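Local coordinates for protein mannitol dehydrogenase (PDB 1M2W) that probably catalyses the NAD-dependent interconversion of D-mannitol and D-fructose, as a mannitol 2-dehydrogenase that binds cofactor and polyol together, at residues A[377-382]-A[426-431]; A[225-230]-A[264-269]; A[399-404]-A[466-471]. All coordinates share one frame; numbering follows the deposited sequence.

Interaction 1. Residues A[377-382]-A[426-431]; sequences DGSSKF and IPDPRA. With MTL (D-mannitol), chain D.
D377 meets the loop 426-431 through both its backbone and its carboxylate. Its N donates to P427 O at 2.9 Å, P427 being the centre of an inverse gamma turn. The side chain has CG anti to the backbone N (chi1 -158°), which folds it back over the start of the helix, where OD1 accepts a hydrogen bond from S380 OG at 2.6 Å and a weak capping bond from S380 N. The same OD1 presses on the ring of P429, 3.1 Å from its CD, the two side chains crossing at about a right angle. D377 OD1 also stands 4.1 Å from D428 OD2, a proximity that their several donors probably make tolerable. G378, next in line, reaches D428 through a water that accepts from G378 N and donates to D428 OD1. S379 is gripped by both oxygens of D428: S379 N gives a fairly straight bond of 3.0 Å to OD1, and S379 OG donates to the syn lone pair of OD2 at 2.7 Å. That OD2 also accepts, on its anti side, from R430 N at 2.8 Å, closing an Asx turn, so the buried carboxylate is fixed in rotation by donors from both segments. The R430 guanidinium turns elsewhere, to E453. Beyond this contact, K381 runs extended from the helix to D-mannitol, its NZ 2.9 Å from O6 and also bonded to the carbonyls of V374 and S376. The arrangement is an N-capped helix start, with the carboxylate of an Asx turn at D428 binding the first helical turn, beside the polyol site.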
loop_
_atom_site.group_PDB
_atom_site.type_symbol
_atom_site.label_atom_id
_atom_site.label_comp_id
_atom_site.label_asym_id
_atom_site.label_seq_id
_atom_site.Cartn_x
_atom_site.Cartn_y
_atom_site.Cartn_z
ATOM N N ASP A 377 6.393 8.827 2.104
ATOM C CA ASP A 377 5.207 9.311 1.424
ATOM C C ASP A 377 4.055 9.771 2.327
ATOM O O ASP A 377 2.886 9.533 2.036
ATOM C CB ASP A 377 4.715 8.218 0.458
ATOM C CG ASP A 377 3.840 8.765 -0.671
ATOM O OD1 ASP A 377 3.703 10.006 -0.837
ATOM O OD2 ASP A 377 3.275 7.933 -1.422
ATOM N N GLY A 378 4.390 10.417 3.421
ATOM C CA GLY A 378 3.355 10.926 4.309
ATOM C C GLY A 378 2.429 11.902 3.581
ATOM O O GLY A 378 1.226 12.005 3.903
ATOM N N SER A 379 2.946 12.647 2.592
ATOM C CA SER A 379 2.079 13.593 1.906
ATOM C C SER A 379 0.892 12.871 1.268
ATOM O O SER A 379 -0.223 13.416 1.228
ATOM C CB SER A 379 2.870 14.433 0.864
ATOM O OG SER A 379 3.408 13.621 -0.187
ATOM N N SER A 380 1.114 11.655 0.769
ATOM C CA SER A 380 0.019 10.865 0.171
ATOM C C SER A 380 -0.754 10.039 1.227
ATOM O O SER A 380 -1.939 9.764 1.057
ATOM C CB SER A 380 0.563 9.854 -0.853
ATOM O OG SER A 380 1.347 10.502 -1.838
ATOM N N LYS A 381 -0.056 9.587 2.269
ATOM C CA LYS A 381 -0.702 8.736 3.284
ATOM C C LYS A 381 -1.625 9.468 4.263
ATOM O O LYS A 381 -2.666 8.918 4.662
ATOM C CB LYS A 381 0.363 7.974 4.079
ATOM C CG LYS A 381 1.068 6.871 3.259
ATOM C CD LYS A 381 2.295 6.302 4.008
ATOM C CE LYS A 381 2.952 5.134 3.221
ATOM N NZ LYS A 381 4.239 4.777 3.924
ATOM N N PHE A 382 -1.281 10.700 4.632
ATOM C CA PHE A 382 -2.107 11.401 5.610
ATOM C C PHE A 382 -3.569 11.504 5.205
ATOM O O PHE A 382 -4.472 11.222 6.019
ATOM C CB PHE A 382 -1.546 12.793 5.935
ATOM C CG PHE A 382 -0.662 12.810 7.163
ATOM C CD1 PHE A 382 0.741 12.720 7.054
ATOM C CD2 PHE A 382 -1.235 12.810 8.424
ATOM C CE1 PHE A 382 1.553 12.633 8.217
ATOM C CE2 PHE A 382 -0.436 12.720 9.587
ATOM C CZ PHE A 382 0.977 12.634 9.467
ATOM N N ILE A 426 14.174 12.986 3.452
ATOM C CA ILE A 426 12.734 12.683 3.488
ATOM C C ILE A 426 12.287 11.871 2.266
ATOM O O ILE A 426 12.239 12.403 1.169
ATOM C CB ILE A 426 11.873 13.998 3.508
ATOM C CG1 ILE A 426 12.361 14.955 4.611
ATOM C CG2 ILE A 426 10.384 13.632 3.666
ATOM C CD1 ILE A 426 12.621 14.307 5.948
ATOM N N PRO A 427 11.934 10.575 2.448
ATOM C CA PRO A 427 11.493 9.754 1.312
ATOM C C PRO A 427 10.024 10.028 1.017
ATOM O O PRO A 427 9.156 9.253 1.415
ATOM C CB PRO A 427 11.716 8.334 1.810
ATOM C CG PRO A 427 11.396 8.463 3.309
ATOM C CD PRO A 427 12.098 9.758 3.670
ATOM N N ASP A 428 9.761 11.115 0.305
ATOM C CA ASP A 428 8.412 11.538 -0.026
ATOM C C ASP A 428 8.466 12.139 -1.430
ATOM O O ASP A 428 9.405 12.871 -1.742
ATOM C CB ASP A 428 7.988 12.598 0.993
ATOM C CG ASP A 428 6.518 12.982 0.882
ATOM O OD1 ASP A 428 5.831 12.937 1.940
ATOM O OD2 ASP A 428 6.050 13.327 -0.234
ATOM N N PRO A 429 7.509 11.809 -2.299
ATOM C CA PRO A 429 7.513 12.366 -3.666
ATOM C C PRO A 429 7.417 13.892 -3.681
ATOM O O PRO A 429 7.705 14.535 -4.714
ATOM C CB PRO A 429 6.293 11.718 -4.319
ATOM C CG PRO A 429 5.396 11.411 -3.151
ATOM C CD PRO A 429 6.376 10.886 -2.116
ATOM N N ARG A 430 7.007 14.469 -2.549
ATOM C CA ARG A 430 6.899 15.920 -2.437
ATOM C C ARG A 430 7.782 16.451 -1.326
ATOM O O ARG A 430 7.469 17.451 -0.703
ATOM C CB ARG A 430 5.441 16.327 -2.196
ATOM C CG ARG A 430 4.547 15.881 -3.309
ATOM C CD ARG A 430 3.199 16.527 -3.206
ATOM N NE ARG A 430 3.281 17.964 -3.485
ATOM C CZ ARG A 430 2.260 18.801 -3.373
ATOM N NH1 ARG A 430 1.077 18.355 -2.977
ATOM N NH2 ARG A 430 2.413 20.088 -3.693
ATOM N N ALA A 431 8.913 15.788 -1.107
ATOM C CA ALA A 431 9.841 16.158 -0.046
ATOM C C ALA A 431 10.233 17.638 -0.006
ATOM O O ALA A 431 10.107 18.296 1.022
ATOM C CB ALA A 431 11.107 15.289 -0.146
HETATM O O1 MTL D . -1.363 -4.373 5.530
HETATM C C1 MTL D . -0.532 -3.463 6.277
HETATM C C2 MTL D . -0.056 -2.385 5.305
HETATM O O2 MTL D . -1.177 -1.662 4.724
HETATM C C3 MTL D . 0.927 -1.432 5.995
HETATM O O3 MTL D . 2.159 -2.175 6.233
HETATM C C4 MTL D . 1.222 -0.214 5.084
HETATM O O4 MTL D . 2.101 -0.595 4.020
HETATM C C5 MTL D . 1.895 0.891 5.901
HETATM O O5 MTL D . 0.989 1.394 6.882
HETATM C C6 MTL D . 2.378 2.071 4.975
HETATM O O6 MTL D . 2.760 3.158 5.816
HETATM O O HOH W 1 6.613 12.255 4.439
#

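Interaction 2. Residues A[225-230]-A[264-269]; sequences PNAMVD and WVLEDK. With MTL (D-mannitol), chain D.
M228 and V265 form the hydrogen-bonded pair of two antiparallel strands, M228 N reaching V265 O at 2.8 Å and V265 N returning to M228 O at 2.9 Å. Two residues along, E267 N donates to N226 O at 3.1 Å. E267, with CG anti to the carbonyl carbon (chi1 -57°) and the chain extended beyond, runs alongside N226. There N226 ND2 gives a straight but long bond of 3.3 Å to E267 OE1; the oxygen lies close to the amide plane, whereas the amide stands above the carboxylate, the planes 76° apart. N226 OD1 accepts from A197 N and E267 OE2 from V288 N. Replacing E267 with an alanine would probably leave N226 ND2 and V288 N without their acceptor and let the N226 amide turn more easily. Outward lies the packing. Beyond the strand pair, P225 packs on K269 and on E267 O, 3.4 Å from its CB. L266 CD1 rests on A227 CB at 3.7 Å, and that methyl also meets the W264 indole edge in its plane. V229 CG1 lies 3.8 Å from W264 CD1, while L266 CD2 sits over one indole face, toward its rim. Selenomethionine M228 and V265 touch on the other side of the sheet. D230 OD1 accepts a bond of 2.6 Å from D-mannitol O1 and pairs with R361. This short mixed sheet, completed by strand 283-285, delivers D230 to the polyol site and V229 to bound NAD.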
loop_
_atom_site.group_PDB
_atom_site.type_symbol
_atom_site.label_atom_id
_atom_site.label_comp_id
_atom_site.label_asym_id
_atom_site.label_seq_id
_atom_site.Cartn_x
_atom_site.Cartn_y
_atom_site.Cartn_z
ATOM N N PRO A 225 -13.797 -3.295 -8.596
ATOM C CA PRO A 225 -14.149 -3.747 -7.244
ATOM C C PRO A 225 -13.384 -3.056 -6.127
ATOM O O PRO A 225 -12.179 -2.784 -6.241
ATOM C CB PRO A 225 -13.829 -5.246 -7.280
ATOM C CG PRO A 225 -12.668 -5.341 -8.303
ATOM C CD PRO A 225 -13.219 -4.386 -9.391
ATOM N N ASN A 226 -14.094 -2.775 -5.043
ATOM C CA ASN A 226 -13.432 -2.215 -3.851
ATOM C C ASN A 226 -12.874 -3.397 -3.014
ATOM O O ASN A 226 -13.395 -4.508 -3.047
ATOM C CB ASN A 226 -14.423 -1.454 -2.998
ATOM C CG ASN A 226 -14.887 -0.212 -3.651
ATOM O OD1 ASN A 226 -14.099 0.705 -3.890
ATOM N ND2 ASN A 226 -16.177 -0.151 -3.959
ATOM N N ALA A 227 -11.795 -3.151 -2.280
ATOM C CA ALA A 227 -11.240 -4.218 -1.465
ATOM C C ALA A 227 -10.520 -3.656 -0.254
ATOM O O ALA A 227 -10.205 -2.454 -0.216
ATOM C CB ALA A 227 -10.231 -5.026 -2.301
HETATM N N MSE A 228 -10.296 -4.532 0.741
HETATM C CA MSE A 228 -9.448 -4.213 1.903
HETATM C C MSE A 228 -8.355 -5.271 1.752
HETATM O O MSE A 228 -8.653 -6.483 1.505
HETATM C CB MSE A 228 -10.181 -4.415 3.246
HETATM C CG MSE A 228 -9.348 -4.076 4.463
HETATM SE SE MSE A 228 -8.326 -5.590 5.091
HETATM C CE MSE A 228 -9.720 -6.261 6.355
ATOM N N VAL A 229 -7.094 -4.852 1.853
ATOM C CA VAL A 229 -5.971 -5.757 1.676
ATOM C C VAL A 229 -5.038 -5.599 2.874
ATOM O O VAL A 229 -4.848 -4.496 3.337
ATOM C CB VAL A 229 -5.201 -5.404 0.378
ATOM C CG1 VAL A 229 -6.134 -5.679 -0.835
ATOM C CG2 VAL A 229 -4.780 -3.923 0.394
ATOM N N ASP A 230 -4.451 -6.693 3.358
ATOM C CA ASP A 230 -3.608 -6.578 4.555
ATOM C C ASP A 230 -2.505 -7.644 4.649
ATOM O O ASP A 230 -2.798 -8.842 4.608
ATOM C CB ASP A 230 -4.519 -6.720 5.814
ATOM C CG ASP A 230 -3.797 -6.416 7.155
ATOM O OD1 ASP A 230 -2.624 -5.984 7.143
ATOM O OD2 ASP A 230 -4.422 -6.611 8.228
ATOM N N TRP A 264 -7.640 -10.626 2.836
ATOM C CA TRP A 264 -8.073 -9.957 1.607
ATOM C C TRP A 264 -9.614 -10.045 1.597
ATOM O O TRP A 264 -10.168 -11.154 1.631
ATOM C CB TRP A 264 -7.493 -10.693 0.398
ATOM C CG TRP A 264 -7.689 -9.966 -0.949
ATOM C CD1 TRP A 264 -8.284 -8.748 -1.164
ATOM C CD2 TRP A 264 -7.236 -10.437 -2.213
ATOM N NE1 TRP A 264 -8.216 -8.427 -2.537
ATOM C CE2 TRP A 264 -7.570 -9.461 -3.183
ATOM C CE3 TRP A 264 -6.567 -11.606 -2.624
ATOM C CZ2 TRP A 264 -7.249 -9.620 -4.562
ATOM C CZ3 TRP A 264 -6.253 -11.780 -3.974
ATOM C CH2 TRP A 264 -6.596 -10.775 -4.939
ATOM N N VAL A 265 -10.274 -8.895 1.624
ATOM C CA VAL A 265 -11.750 -8.846 1.574
ATOM C C VAL A 265 -12.087 -8.052 0.317
ATOM O O VAL A 265 -11.597 -6.934 0.121
ATOM C CB VAL A 265 -12.304 -8.182 2.821
ATOM C CG1 VAL A 265 -13.841 -8.253 2.823
ATOM C CG2 VAL A 265 -11.768 -8.940 4.058
ATOM N N LEU A 266 -12.935 -8.637 -0.523
ATOM C CA LEU A 266 -13.218 -8.044 -1.840
ATOM C C LEU A 266 -14.694 -8.085 -2.247
ATOM O O LEU A 266 -15.413 -9.023 -1.869
ATOM C CB LEU A 266 -12.385 -8.892 -2.839
ATOM C CG LEU A 266 -12.146 -8.846 -4.325
ATOM C CD1 LEU A 266 -11.540 -7.539 -4.739
ATOM C CD2 LEU A 266 -11.181 -9.967 -4.669
ATOM N N GLU A 267 -15.108 -7.107 -3.064
ATOM C CA GLU A 267 -16.464 -7.080 -3.627
ATOM C C GLU A 267 -16.333 -7.944 -4.879
ATOM O O GLU A 267 -15.334 -7.866 -5.623
ATOM C CB GLU A 267 -16.893 -5.633 -3.980
ATOM C CG GLU A 267 -16.811 -4.743 -2.713
ATOM C CD GLU A 267 -17.746 -3.523 -2.672
ATOM O OE1 GLU A 267 -17.955 -2.909 -3.745
ATOM O OE2 GLU A 267 -18.235 -3.171 -1.535
ATOM N N ASP A 268 -17.326 -8.778 -5.132
ATOM C CA ASP A 268 -17.235 -9.682 -6.281
ATOM C C ASP A 268 -17.801 -8.976 -7.495
ATOM O O ASP A 268 -18.976 -9.218 -7.918
ATOM C CB ASP A 268 -18.021 -10.983 -5.978
ATOM C CG ASP A 268 -17.721 -12.091 -6.961
ATOM O OD1 ASP A 268 -16.998 -11.844 -7.941
ATOM O OD2 ASP A 268 -18.216 -13.224 -6.762
ATOM N N LYS A 269 -16.980 -8.096 -8.068
ATOM C CA LYS A 269 -17.414 -7.323 -9.213
ATOM C C LYS A 269 -16.401 -7.415 -10.305
ATOM O O LYS A 269 -15.574 -6.504 -10.495
ATOM C CB LYS A 269 -17.613 -5.863 -8.817
ATOM C CG LYS A 269 -18.837 -5.656 -7.933
ATOM C CD LYS A 269 -19.052 -4.182 -7.602
ATOM C CE LYS A 269 -20.462 -4.011 -7.023
ATOM N NZ LYS A 269 -20.883 -2.582 -6.965
HETATM O O1 MTL D . -1.363 -4.373 5.530
HETATM C C1 MTL D . -0.532 -3.463 6.277
HETATM C C2 MTL D . -0.056 -2.385 5.305
HETATM O O2 MTL D . -1.177 -1.662 4.724
HETATM C C3 MTL D . 0.927 -1.432 5.995
HETATM O O3 MTL D . 2.159 -2.175 6.233
HETATM C C4 MTL D . 1.222 -0.214 5.084
HETATM O O4 MTL D . 2.101 -0.595 4.020
HETATM C C5 MTL D . 1.895 0.891 5.901
HETATM O O5 MTL D . 0.989 1.394 6.882
HETATM C C6 MTL D . 2.378 2.071 4.975
HETATM O O6 MTL D . 2.760 3.158 5.816
#

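Interaction 3. Residues A[399-404]-A[466-471]; sequences ETERAA and VAAFER
R471 brings the edge of its guanidinium up to E401 at the start of helix 401-413. E401 OE1 lies in the guanidinium plane, accepting from NH2 at 3.0 Å and more weakly from NE at 3.2 Å. The carboxylate is turned away from coplanarity, at 76° to the guanidinium, and OE1 is met from above its own plane. With CG between the backbone N and the carbonyl carbon (chi1 59°) and the chain extended as far as NE, R471 carries its guanidinium back over its own helix, A468 CA lying 3.5 Å above the plane near its centre. E399 OE1 adds a long salt bridge to NH2; its firmer bond, 3.0 Å through the anti lone pair, comes from E401 N and caps the helix. Beneath the charges, A404 CB packs on A468 CB at 3.6 Å, and T400 OG1 comes near that same methyl. F469 contributes its backbone and CB here, while its ring packs further along helix 401-413, on V407, A408 and A411. E401 OE1 also pairs with K491, so two cations share the oxygen. Small alanines thus let the two helices come close, while the paired anions E399 and E401 at the helix start are probably balanced by R471 and K491.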
loop_
_atom_site.group_PDB
_atom_site.type_symbol
_atom_site.label_atom_id
_atom_site.label_comp_id
_atom_site.label_asym_id
_atom_site.label_seq_id
_atom_site.Cartn_x
_atom_site.Cartn_y
_atom_site.Cartn_z
ATOM N N GLU A 399 -12.038 15.434 21.429
ATOM C CA GLU A 399 -10.619 15.722 21.675
ATOM C C GLU A 399 -9.771 15.346 20.458
ATOM O O GLU A 399 -9.788 14.200 20.016
ATOM C CB GLU A 399 -10.121 14.913 22.885
ATOM C CG GLU A 399 -8.632 15.128 23.172
ATOM C CD GLU A 399 -8.330 16.582 23.477
ATOM O OE1 GLU A 399 -7.704 17.297 22.652
ATOM O OE2 GLU A 399 -8.758 17.025 24.569
ATOM N N THR A 400 -9.019 16.313 19.927
ATOM C CA THR A 400 -8.193 16.044 18.752
ATOM C C THR A 400 -6.693 15.906 19.050
ATOM O O THR A 400 -5.916 15.556 18.149
ATOM C CB THR A 400 -8.344 17.175 17.682
ATOM O OG1 THR A 400 -7.883 18.415 18.223
ATOM C CG2 THR A 400 -9.809 17.303 17.209
ATOM N N GLU A 401 -6.273 16.164 20.290
ATOM C CA GLU A 401 -4.832 16.165 20.586
ATOM C C GLU A 401 -4.031 14.914 20.220
ATOM O O GLU A 401 -2.911 15.045 19.735
ATOM C CB GLU A 401 -4.561 16.522 22.051
ATOM C CG GLU A 401 -3.102 16.984 22.283
ATOM C CD GLU A 401 -2.878 17.608 23.689
ATOM O OE1 GLU A 401 -3.879 18.081 24.297
ATOM O OE2 GLU A 401 -1.706 17.627 24.165
ATOM N N ARG A 402 -4.558 13.723 20.424
ATOM C CA ARG A 402 -3.756 12.533 20.052
ATOM C C ARG A 402 -3.528 12.478 18.533
ATOM O O ARG A 402 -2.429 12.114 18.064
ATOM C CB ARG A 402 -4.425 11.245 20.491
ATOM C CG ARG A 402 -4.329 10.997 22.006
ATOM C CD ARG A 402 -5.232 9.835 22.425
ATOM N NE ARG A 402 -6.640 10.137 22.193
ATOM C CZ ARG A 402 -7.440 10.750 23.067
ATOM N NH1 ARG A 402 -6.992 11.135 24.272
ATOM N NH2 ARG A 402 -8.684 11.018 22.726
ATOM N N ALA A 403 -4.577 12.813 17.782
ATOM C CA ALA A 403 -4.503 12.823 16.327
ATOM C C ALA A 403 -3.640 14.007 15.844
ATOM O O ALA A 403 -2.887 13.893 14.847
ATOM C CB ALA A 403 -5.933 12.910 15.735
ATOM N N ALA A 404 -3.749 15.150 16.517
ATOM C CA ALA A 404 -2.943 16.298 16.122
ATOM C C ALA A 404 -1.460 16.006 16.345
ATOM O O ALA A 404 -0.592 16.531 15.608
ATOM C CB ALA A 404 -3.332 17.555 16.948
ATOM N N VAL A 466 -6.084 23.368 15.390
ATOM C CA VAL A 466 -4.883 24.174 15.214
ATOM C C VAL A 466 -4.177 24.368 16.551
ATOM O O VAL A 466 -2.942 24.281 16.643
ATOM C CB VAL A 466 -5.219 25.550 14.539
ATOM C CG1 VAL A 466 -4.013 26.479 14.595
ATOM C CG2 VAL A 466 -5.611 25.298 13.059
ATOM N N ALA A 467 -4.938 24.621 17.606
ATOM C CA ALA A 467 -4.292 24.798 18.913
ATOM C C ALA A 467 -3.587 23.540 19.399
ATOM O O ALA A 467 -2.471 23.624 19.922
ATOM C CB ALA A 467 -5.314 25.271 19.974
ATOM N N ALA A 468 -4.219 22.383 19.183
ATOM C CA ALA A 468 -3.677 21.079 19.598
ATOM C C ALA A 468 -2.411 20.829 18.809
ATOM O O ALA A 468 -1.403 20.390 19.352
ATOM C CB ALA A 468 -4.721 19.916 19.319
ATOM N N PHE A 469 -2.470 21.123 17.518
ATOM C CA PHE A 469 -1.310 20.950 16.665
ATOM C C PHE A 469 -0.147 21.808 17.145
ATOM O O PHE A 469 0.988 21.328 17.302
ATOM C CB PHE A 469 -1.654 21.331 15.223
ATOM C CG PHE A 469 -0.438 21.406 14.322
ATOM C CD1 PHE A 469 0.088 20.235 13.731
ATOM C CD2 PHE A 469 0.217 22.609 14.132
ATOM C CE1 PHE A 469 1.258 20.271 12.968
ATOM C CE2 PHE A 469 1.384 22.666 13.373
ATOM C CZ PHE A 469 1.917 21.500 12.782
ATOM N N GLU A 470 -0.414 23.093 17.369
ATOM C CA GLU A 470 0.664 23.978 17.798
ATOM C C GLU A 470 1.300 23.583 19.127
ATOM O O GLU A 470 2.532 23.628 19.248
ATOM C CB GLU A 470 0.170 25.433 17.861
ATOM C CG GLU A 470 -0.222 25.919 16.460
ATOM C CD GLU A 470 -0.660 27.374 16.416
ATOM O OE1 GLU A 470 -1.115 27.899 17.448
ATOM O OE2 GLU A 470 -0.573 27.985 15.337
ATOM N N ARG A 471 0.499 23.184 20.105
ATOM C CA ARG A 471 1.084 22.832 21.395
ATOM C C ARG A 471 1.844 21.508 21.321
ATOM O O ARG A 471 2.895 21.357 21.954
ATOM C CB ARG A 471 0.036 22.827 22.525
ATOM C CG ARG A 471 -1.135 21.896 22.389
ATOM C CD ARG A 471 -2.122 22.088 23.580
ATOM N NE ARG A 471 -3.221 21.122 23.518
ATOM C CZ ARG A 471 -4.454 21.377 23.076
ATOM N NH1 ARG A 471 -4.813 22.592 22.652
ATOM N NH2 ARG A 471 -5.330 20.384 23.026
#

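How the interactions relate
Two of the three contacts meet at the substrate. Interaction 1 sends K381 to O6 of D-mannitol and interaction 2 sends D230 to O1, so opposite ends of the polyol are held from different domains, the C-terminal one and the Rossmann one. Their centres are 25 Å apart and their nearest atoms about 12 Å, yet both touch the ligand. Bound NAD lies about 4 Å from the V229 side chain and about 6 Å from that of D377. Interaction 3 is away from the annotated sites, its centre 21 Å from that of interaction 1 and 34 Å from that of interaction 2. Along the chain its segments alternate with those of interaction 1.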